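Local coordinates for DUF596 domain-containing protein (Neisseria meningitidis, PDB 2O5H) that is of unknown function but forms a disulfide-linked homodimer of alpha-beta subunits belonging to the DUF596 family, at residues Phe26-Trp38 with Ile110-Trp124. Numbering follows the deposited sequence.
Sequences FTINYELPLSCLW and IGMWLTVEAPAYAVW
The indole of Trp-124 lies flat against the end of helix 20-30, one face overlapped by the backbone and CB of Glu-31. Glu-31 CB sits 3.7 Å from the centroid of the Trp-124 five-membered ring, a CH-pi contact made over the face, while the carbonyl oxygen of Thr-27 lies above the rim of the six-membered ring, 3.4 Å from Trp-124 CH2. With CG beside its own backbone N (chi1 -57°), the Glu-31 chain then runs back past the indole, in the opposite direction, to pack on the Trp-124 CB. At the edge, Trp-124 NE1 donates to Leu-32 O over 2.8 Å, which helps to set the ring's rotation. That bond is bent, 139° at the hydrogen, and the nitrogen stands well above the carbonyl plane although the oxygen lies close to the plane of the indole.

Farther along, water takes over the polar bridging: one molecule accepts from both Leu-34 N and Ala-122 N, and another accepts from Ser-35 N while donating to Leu-114 O. Beside them the Leu-114 methyls divide their contacts, CD1 reaching Trp-38 CB at 3.7 Å and CD2 meeting Leu-34 CB at 4.1 Å. The backbones come closest here, Gly-111 CA lying 4.8 Å from Ser-35 CA. Cys-36, turned away from this interface, forms a disulfide with Cys-36 of the second subunit. The example joins a Schellman motif, with Glu-31 at positive phi, to an antiparallel pairing of helix segments 34-38 and 110-116 (axes at 160°), packing consecutive helices 20-30 and 34-41 and their short loop against helix 110-116 and inner strand 121-125 of the antiparallel sheet.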
ATOM      1  N   PHE A  26      -1.911   2.731  11.739  1.00 32.69           N
ATOM      2  CA  PHE A  26      -1.357   1.738  10.805  1.00 32.67           C
ATOM      3  C   PHE A  26      -0.489   2.400   9.716  1.00 33.19           C
ATOM      4  O   PHE A  26       0.648   2.025   9.541  1.00 33.15           O
ATOM      5  CB  PHE A  26      -2.462   0.880  10.160  1.00 32.88           C
ATOM      6  CG  PHE A  26      -1.962  -0.068   9.061  1.00 34.11           C
ATOM      7  CD1 PHE A  26      -1.107  -1.145   9.386  1.00 33.33           C
ATOM      8  CD2 PHE A  26      -2.368   0.110   7.728  1.00 36.15           C
ATOM      9  CE1 PHE A  26      -0.635  -2.017   8.381  1.00 36.91           C
ATOM     10  CE2 PHE A  26      -1.914  -0.778   6.716  1.00 34.11           C
ATOM     11  CZ  PHE A  26      -1.044  -1.840   7.056  1.00 35.66           C
ATOM     12  N   THR A  27      -1.019   3.416   9.037  1.00 33.03           N
ATOM     13  CA  THR A  27      -0.311   4.053   7.903  1.00 33.45           C
ATOM     14  C   THR A  27       0.924   4.885   8.374  1.00 33.20           C
ATOM     15  O   THR A  27       1.952   4.925   7.690  1.00 33.25           O
ATOM     16  CB  THR A  27      -1.294   4.921   7.080  1.00 33.97           C
ATOM     17  OG1 THR A  27      -1.926   5.830   7.984  1.00 32.43           O
ATOM     18  CG2 THR A  27      -2.382   4.011   6.425  1.00 32.58           C
ATOM     19  N   ILE A  28       0.828   5.524   9.543  1.00 32.60           N
ATOM     20  CA  ILE A  28       1.994   6.219  10.147  1.00 32.73           C
ATOM     21  C   ILE A  28       3.089   5.197  10.463  1.00 32.77           C
ATOM     22  O   ILE A  28       4.286   5.396  10.155  1.00 32.55           O
ATOM     23  CB  ILE A  28       1.605   6.957  11.486  1.00 32.27           C
ATOM     24  CG1 ILE A  28       0.697   8.160  11.219  1.00 33.85           C
ATOM     25  CG2 ILE A  28       2.870   7.336  12.318  1.00 33.48           C
ATOM     26  CD1 ILE A  28       0.030   8.670  12.515  1.00 32.41           C
ATOM     27  N   ASN A  29       2.692   4.079  11.060  1.00 32.91           N
ATOM     28  CA  ASN A  29       3.690   3.081  11.457  1.00 32.63           C
ATOM     29  C   ASN A  29       4.567   2.573  10.321  1.00 32.86           C
ATOM     30  O   ASN A  29       5.756   2.400  10.500  1.00 32.43           O
ATOM     31  CB  ASN A  29       3.071   1.886  12.173  1.00 33.00           C
ATOM     32  CG  ASN A  29       4.126   1.006  12.824  1.00 33.39           C
ATOM     33  OD1 ASN A  29       4.819   1.437  13.740  1.00 33.17           O
ATOM     34  ND2 ASN A  29       4.288  -0.215  12.321  1.00 34.62           N
ATOM     35  N   TYR A  30       3.980   2.355   9.156  1.00 32.85           N
ATOM     36  CA  TYR A  30       4.706   1.744   8.050  1.00 33.10           C
ATOM     37  C   TYR A  30       5.060   2.705   6.932  1.00 33.19           C
ATOM     38  O   TYR A  30       5.648   2.298   5.927  1.00 31.62           O
ATOM     39  CB  TYR A  30       3.903   0.559   7.496  1.00 33.75           C
ATOM     40  CG  TYR A  30       3.831  -0.570   8.509  1.00 33.91           C
ATOM     41  CD1 TYR A  30       4.969  -1.316   8.834  1.00 34.91           C
ATOM     42  CD2 TYR A  30       2.644  -0.859   9.148  1.00 34.95           C
ATOM     43  CE1 TYR A  30       4.920  -2.339   9.789  1.00 35.58           C
ATOM     44  CE2 TYR A  30       2.569  -1.881  10.102  1.00 35.23           C
ATOM     45  CZ  TYR A  30       3.711  -2.610  10.416  1.00 33.73           C
ATOM     46  OH  TYR A  30       3.638  -3.614  11.350  1.00 32.98           O
ATOM     47  N   GLU A  31       4.657   3.970   7.093  1.00 32.90           N
ATOM     48  CA  GLU A  31       4.948   5.044   6.125  1.00 32.87           C
ATOM     49  C   GLU A  31       4.588   4.592   4.712  1.00 32.72           C
ATOM     50  O   GLU A  31       5.403   4.609   3.787  1.00 32.83           O
ATOM     51  CB  GLU A  31       6.386   5.597   6.308  1.00 33.92           C
ATOM     52  CG  GLU A  31       6.579   6.097   7.744  1.00 31.67           C
ATOM     53  CD  GLU A  31       7.895   6.801   8.049  1.00 34.10           C
ATOM     54  OE1 GLU A  31       8.940   6.455   7.453  1.00 32.85           O
ATOM     55  OE2 GLU A  31       7.865   7.680   8.955  1.00 34.14           O
ATOM     56  N   LEU A  32       3.316   4.223   4.580  1.00 32.84           N
ATOM     57  CA  LEU A  32       2.753   3.604   3.375  1.00 34.25           C
ATOM     58  C   LEU A  32       2.488   4.635   2.257  1.00 34.59           C
ATOM     59  O   LEU A  32       2.051   5.742   2.549  1.00 34.77           O
ATOM     60  CB  LEU A  32       1.428   2.884   3.749  1.00 35.91           C
ATOM     61  CG  LEU A  32       1.622   1.628   4.633  1.00 34.59           C
ATOM     62  CD1 LEU A  32       0.254   0.990   4.932  1.00 40.50           C
ATOM     63  CD2 LEU A  32       2.546   0.634   3.918  1.00 36.19           C
ATOM     64  N   PRO A  33       2.778   4.270   0.976  1.00 34.44           N
ATOM     65  CA  PRO A  33       2.448   5.112  -0.213  1.00 34.14           C
ATOM     66  C   PRO A  33       0.947   5.264  -0.352  1.00 33.83           C
ATOM     67  O   PRO A  33       0.206   4.522   0.286  1.00 34.14           O
ATOM     68  CB  PRO A  33       3.035   4.338  -1.392  1.00 33.88           C
ATOM     69  CG  PRO A  33       3.141   2.918  -0.870  1.00 35.52           C
ATOM     70  CD  PRO A  33       3.476   3.035   0.594  1.00 33.91           C
ATOM     71  N   LEU A  34       0.485   6.262  -1.115  1.00 33.39           N
ATOM     72  CA  LEU A  34      -0.955   6.481  -1.227  1.00 31.87           C
ATOM     73  C   LEU A  34      -1.689   5.282  -1.730  1.00 32.11           C
ATOM     74  O   LEU A  34      -2.816   5.053  -1.313  1.00 32.37           O
ATOM     75  CB  LEU A  34      -1.302   7.661  -2.144  1.00 31.96           C
ATOM     76  CG  LEU A  34      -0.726   9.013  -1.720  1.00 32.57           C
ATOM     77  CD1 LEU A  34      -1.224  10.058  -2.771  1.00 32.39           C
ATOM     78  CD2 LEU A  34      -1.211   9.398  -0.336  1.00 33.73           C
ATOM     79  N   SER A  35      -1.068   4.507  -2.622  0.50 31.98           N
ATOM     80  CA  SER A  35      -1.712   3.285  -3.129  0.50 32.02           C
ATOM     81  C   SER A  35      -2.057   2.290  -2.019  0.50 32.30           C
ATOM     82  O   SER A  35      -2.993   1.488  -2.158  0.50 32.78           O
ATOM     83  CB  SER A  35      -0.808   2.596  -4.134  0.50 31.46           C
ATOM     84  OG  SER A  35       0.373   2.192  -3.477  0.50 30.49           O
ATOM     85  N   CYS A  36      -1.302   2.345  -0.930  1.00 32.42           N
ATOM     86  CA  CYS A  36      -1.560   1.476   0.236  1.00 32.68           C
ATOM     87  C   CYS A  36      -2.518   2.119   1.228  1.00 32.04           C
ATOM     88  O   CYS A  36      -3.119   1.408   2.041  1.00 32.58           O
ATOM     89  CB  CYS A  36      -0.243   1.013   0.912  1.00 32.13           C
ATOM     90  SG  CYS A  36       0.767  -0.004  -0.176  1.00 36.11           S
ATOM     91  N   LEU A  37      -2.679   3.435   1.169  1.00 32.57           N
ATOM     92  CA  LEU A  37      -3.761   4.055   1.912  1.00 33.24           C
ATOM     93  C   LEU A  37      -5.100   3.586   1.378  1.00 32.60           C
ATOM     94  O   LEU A  37      -6.054   3.455   2.154  1.00 32.96           O
ATOM     95  CB  LEU A  37      -3.699   5.586   1.835  1.00 33.91           C
ATOM     96  CG  LEU A  37      -2.960   6.320   2.953  1.00 34.92           C
ATOM     97  CD1 LEU A  37      -1.557   5.801   3.224  1.00 35.33           C
ATOM     98  CD2 LEU A  37      -3.011   7.862   2.716  1.00 35.53           C
ATOM     99  N   TRP A  38      -5.199   3.480   0.050  1.00 31.54           N
ATOM    100  CA  TRP A  38      -6.387   2.921  -0.605  1.00 31.99           C
ATOM    101  C   TRP A  38      -6.617   1.479  -0.136  1.00 32.05           C
ATOM    102  O   TRP A  38      -7.718   1.119   0.277  1.00 30.89           O
ATOM    103  CB  TRP A  38      -6.251   2.966  -2.140  1.00 32.68           C
ATOM    104  CG  TRP A  38      -7.419   2.304  -2.833  1.00 34.60           C
ATOM    105  CD1 TRP A  38      -7.465   1.022  -3.392  1.00 37.25           C
ATOM    106  CD2 TRP A  38      -8.720   2.861  -2.987  1.00 34.49           C
ATOM    107  NE1 TRP A  38      -8.727   0.788  -3.896  1.00 37.32           N
ATOM    108  CE2 TRP A  38      -9.524   1.886  -3.637  1.00 38.79           C
ATOM    109  CE3 TRP A  38      -9.297   4.098  -2.632  1.00 33.25           C
ATOM    110  CZ2 TRP A  38     -10.884   2.115  -3.936  1.00 33.62           C
ATOM    111  CZ3 TRP A  38     -10.630   4.327  -2.968  1.00 34.65           C
ATOM    112  CH2 TRP A  38     -11.407   3.337  -3.588  1.00 34.31           C
ATOM    113  N   ILE A 110      -7.487   1.558  -9.221  0.50 35.84           N
ATOM    114  CA  ILE A 110      -7.178   2.754  -8.439  0.50 34.94           C
ATOM    115  C   ILE A 110      -5.818   2.674  -7.725  0.50 34.31           C
ATOM    116  O   ILE A 110      -5.138   3.684  -7.585  0.50 33.37           O
ATOM    117  CB  ILE A 110      -8.305   3.045  -7.420  0.50 35.34           C
ATOM    118  CG1 ILE A 110      -8.026   4.332  -6.646  0.50 34.22           C
ATOM    119  CG2 ILE A 110      -8.555   1.850  -6.531  0.50 35.48           C
ATOM    120  CD1 ILE A 110      -8.256   5.516  -7.507  0.50 35.03           C
ATOM    121  N   GLY A 111      -5.461   1.484  -7.238  1.00 33.97           N
ATOM    122  CA  GLY A 111      -4.115   1.245  -6.698  1.00 34.56           C
ATOM    123  C   GLY A 111      -3.013   1.623  -7.694  1.00 34.16           C
ATOM    124  O   GLY A 111      -2.036   2.314  -7.349  1.00 34.47           O
HETATM  125  N   MSE A 112      -3.150   1.149  -8.931  1.00 33.28           N
HETATM  126  CA  MSE A 112      -2.156   1.445  -9.972  1.00 34.86           C
HETATM  127  C   MSE A 112      -2.098   2.928 -10.307  1.00 34.29           C
HETATM  128  O   MSE A 112      -1.012   3.491 -10.464  1.00 33.74           O
HETATM  129  CB  MSE A 112      -2.471   0.666 -11.234  1.00 35.21           C
HETATM  130  CG  MSE A 112      -2.265  -0.811 -11.024  1.00 38.48           C
HETATM  131 SE   MSE A 112      -2.770  -1.883 -12.581  0.80 44.23          SE
HETATM  132  CE  MSE A 112      -3.172  -3.542 -11.654  1.00 38.03           C
ATOM    133  N   TRP A 113      -3.274   3.555 -10.423  1.00 32.96           N
ATOM    134  CA  TRP A 113      -3.370   5.012 -10.647  1.00 32.84           C
ATOM    135  C   TRP A 113      -2.617   5.817  -9.558  1.00 33.42           C
ATOM    136  O   TRP A 113      -1.843   6.770  -9.845  1.00 34.68           O
ATOM    137  CB  TRP A 113      -4.862   5.401 -10.740  1.00 32.81           C
ATOM    138  CG  TRP A 113      -5.120   6.854 -11.086  1.00 31.90           C
ATOM    139  CD1 TRP A 113      -5.207   7.394 -12.320  1.00 34.51           C
ATOM    140  CD2 TRP A 113      -5.315   7.933 -10.154  1.00 35.40           C
ATOM    141  NE1 TRP A 113      -5.425   8.759 -12.229  1.00 33.43           N
ATOM    142  CE2 TRP A 113      -5.498   9.107 -10.904  1.00 35.43           C
ATOM    143  CE3 TRP A 113      -5.376   8.008  -8.749  1.00 34.71           C
ATOM    144  CZ2 TRP A 113      -5.769  10.357 -10.305  1.00 33.29           C
ATOM    145  CZ3 TRP A 113      -5.583   9.240  -8.152  1.00 36.04           C
ATOM    146  CH2 TRP A 113      -5.798  10.408  -8.941  1.00 36.07           C
ATOM    147  N   LEU A 114      -2.824   5.417  -8.315  1.00 32.54           N
ATOM    148  CA  LEU A 114      -2.144   6.038  -7.171  1.00 33.67           C
ATOM    149  C   LEU A 114      -0.630   5.773  -7.171  1.00 34.79           C
ATOM    150  O   LEU A 114       0.122   6.518  -6.569  1.00 36.11           O
ATOM    151  CB  LEU A 114      -2.799   5.600  -5.872  1.00 34.13           C
ATOM    152  CG  LEU A 114      -4.169   6.247  -5.518  1.00 35.76           C
ATOM    153  CD1 LEU A 114      -4.765   5.530  -4.298  1.00 36.18           C
ATOM    154  CD2 LEU A 114      -4.009   7.787  -5.260  1.00 36.64           C
ATOM    155  N   THR A 115      -0.200   4.758  -7.912  1.00 34.92           N
ATOM    156  CA  THR A 115       1.241   4.461  -8.096  1.00 35.69           C
ATOM    157  C   THR A 115       1.887   5.247  -9.208  1.00 36.23           C
ATOM    158  O   THR A 115       3.030   5.669  -9.061  1.00 36.45           O
ATOM    159  CB  THR A 115       1.459   2.995  -8.346  1.00 35.11           C
ATOM    160  OG1 THR A 115       0.836   2.273  -7.307  1.00 35.90           O
ATOM    161  CG2 THR A 115       2.975   2.606  -8.417  1.00 35.46           C
ATOM    162  N   VAL A 116       1.205   5.427 -10.341  1.00 35.71           N
ATOM    163  CA  VAL A 116       1.905   5.959 -11.491  1.00 36.49           C
ATOM    164  C   VAL A 116       1.267   7.204 -12.110  1.00 36.57           C
ATOM    165  O   VAL A 116       1.895   7.840 -12.955  1.00 37.56           O
ATOM    166  CB  VAL A 116       2.187   4.865 -12.604  1.00 36.73           C
ATOM    167  CG1 VAL A 116       3.095   3.738 -12.087  1.00 36.28           C
ATOM    168  CG2 VAL A 116       0.860   4.296 -13.203  1.00 37.10           C
ATOM    169  N   GLU A 117       0.062   7.590 -11.703  1.00 35.33           N
ATOM    170  CA  GLU A 117      -0.504   8.790 -12.327  1.00 36.88           C
ATOM    171  C   GLU A 117      -1.138   9.758 -11.335  1.00 36.58           C
ATOM    172  O   GLU A 117      -1.830  10.651 -11.747  1.00 37.14           O
ATOM    173  CB  GLU A 117      -1.535   8.462 -13.439  1.00 36.87           C
ATOM    174  CG  GLU A 117      -1.624   7.070 -13.872  1.00 36.95           C
ATOM    175  CD  GLU A 117      -2.385   6.897 -15.171  1.00 37.37           C
ATOM    176  OE1 GLU A 117      -3.457   7.510 -15.343  1.00 39.40           O
ATOM    177  OE2 GLU A 117      -1.893   6.129 -16.018  1.00 40.07           O
ATOM    178  N   ALA A 118      -0.885   9.583 -10.043  1.00 36.82           N
ATOM    179  CA  ALA A 118      -1.363  10.516  -9.001  1.00 36.60           C
ATOM    180  C   ALA A 118      -0.817  11.932  -9.222  1.00 36.54           C
ATOM    181  O   ALA A 118       0.293  12.090  -9.781  1.00 35.47           O
ATOM    182  CB  ALA A 118      -0.949   9.993  -7.597  1.00 36.24           C
ATOM    183  N   PRO A 119      -1.599  12.967  -8.859  1.00 35.85           N
ATOM    184  CA  PRO A 119      -1.083  14.364  -8.855  1.00 36.23           C
ATOM    185  C   PRO A 119       0.227  14.563  -8.069  1.00 36.47           C
ATOM    186  O   PRO A 119       1.111  15.373  -8.474  1.00 35.57           O
ATOM    187  CB  PRO A 119      -2.223  15.155  -8.168  1.00 37.18           C
ATOM    188  CG  PRO A 119      -3.429  14.357  -8.376  1.00 35.84           C
ATOM    189  CD  PRO A 119      -3.043  12.908  -8.530  1.00 35.59           C
ATOM    190  N   ALA A 120       0.362  13.803  -6.979  1.00 35.71           N
ATOM    191  CA  ALA A 120       1.516  13.862  -6.113  1.00 34.80           C
ATOM    192  C   ALA A 120       1.652  12.577  -5.279  1.00 34.51           C
ATOM    193  O   ALA A 120       0.751  11.693  -5.298  1.00 33.85           O
ATOM    194  CB  ALA A 120       1.439  15.093  -5.228  1.00 35.02           C
ATOM    195  N   TYR A 121       2.770  12.474  -4.553  1.00 34.24           N
ATOM    196  CA  TYR A 121       3.211  11.199  -3.922  1.00 34.68           C
ATOM    197  C   TYR A 121       3.627  11.418  -2.485  1.00 34.50           C
ATOM    198  O   TYR A 121       4.060  12.509  -2.088  1.00 33.09           O
ATOM    199  CB  TYR A 121       4.361  10.536  -4.719  1.00 34.11           C
ATOM    200  CG  TYR A 121       3.904  10.137  -6.093  1.00 36.83           C
ATOM    201  CD1 TYR A 121       3.219   8.911  -6.317  1.00 36.72           C
ATOM    202  CD2 TYR A 121       4.087  11.007  -7.176  1.00 38.33           C
ATOM    203  CE1 TYR A 121       2.748   8.579  -7.602  1.00 39.08           C
ATOM    204  CE2 TYR A 121       3.634  10.687  -8.430  1.00 38.18           C
ATOM    205  CZ  TYR A 121       2.971   9.473  -8.651  1.00 37.54           C
ATOM    206  OH  TYR A 121       2.557   9.179  -9.949  1.00 38.26           O
ATOM    207  N   ALA A 122       3.480  10.368  -1.695  1.00 33.98           N
ATOM    208  CA  ALA A 122       3.633  10.464  -0.246  1.00 34.02           C
ATOM    209  C   ALA A 122       5.077  10.664   0.241  1.00 33.29           C
ATOM    210  O   ALA A 122       6.011   9.935  -0.148  1.00 33.56           O
ATOM    211  CB  ALA A 122       2.974   9.215   0.443  1.00 34.43           C
ATOM    212  N   VAL A 123       5.226  11.659   1.108  1.00 33.03           N
ATOM    213  CA  VAL A 123       6.421  11.856   1.953  1.00 32.16           C
ATOM    214  C   VAL A 123       5.980  11.821   3.403  1.00 32.23           C
ATOM    215  O   VAL A 123       5.060  12.539   3.794  1.00 33.83           O
ATOM    216  CB  VAL A 123       7.133  13.190   1.622  1.00 31.52           C
ATOM    217  CG1 VAL A 123       8.360  13.390   2.515  1.00 30.45           C
ATOM    218  CG2 VAL A 123       7.514  13.194   0.139  1.00 32.04           C
ATOM    219  N   TRP A 124       6.632  10.983   4.206  1.00 33.00           N
ATOM    220  CA  TRP A 124       6.241  10.804   5.607  1.00 33.26           C
ATOM    221  C   TRP A 124       7.227  11.538   6.502  1.00 34.66           C
ATOM    222  O   TRP A 124       8.440  11.383   6.348  1.00 34.10           O
ATOM    223  CB  TRP A 124       6.230   9.323   5.956  1.00 32.70           C
ATOM    224  CG  TRP A 124       5.060   8.647   5.337  1.00 31.60           C
ATOM    225  CD1 TRP A 124       4.989   8.066   4.108  1.00 32.39           C
ATOM    226  CD2 TRP A 124       3.758   8.548   5.921  1.00 31.66           C
ATOM    227  NE1 TRP A 124       3.694   7.596   3.887  1.00 34.44           N
ATOM    228  CE2 TRP A 124       2.927   7.888   4.995  1.00 31.50           C
ATOM    229  CE3 TRP A 124       3.214   8.965   7.156  1.00 31.49           C
ATOM    230  CZ2 TRP A 124       1.579   7.596   5.273  1.00 34.22           C
ATOM    231  CZ3 TRP A 124       1.875   8.699   7.422  1.00 32.93           C
ATOM    232  CH2 TRP A 124       1.066   8.024   6.482  1.00 30.98           C
TER
HETATM  233  O   HOH W   1       9.760   9.860   8.250  1.00 47.99           O
HETATM  234  O   HOH W   2       2.494   7.850  -2.628  1.00 25.22           O
HETATM  235  O   HOH W   3       1.288   5.309  -4.332  1.00 25.60           O
HETATM  236  O   HOH W   4       2.619   2.987  -4.758  1.00 44.29           O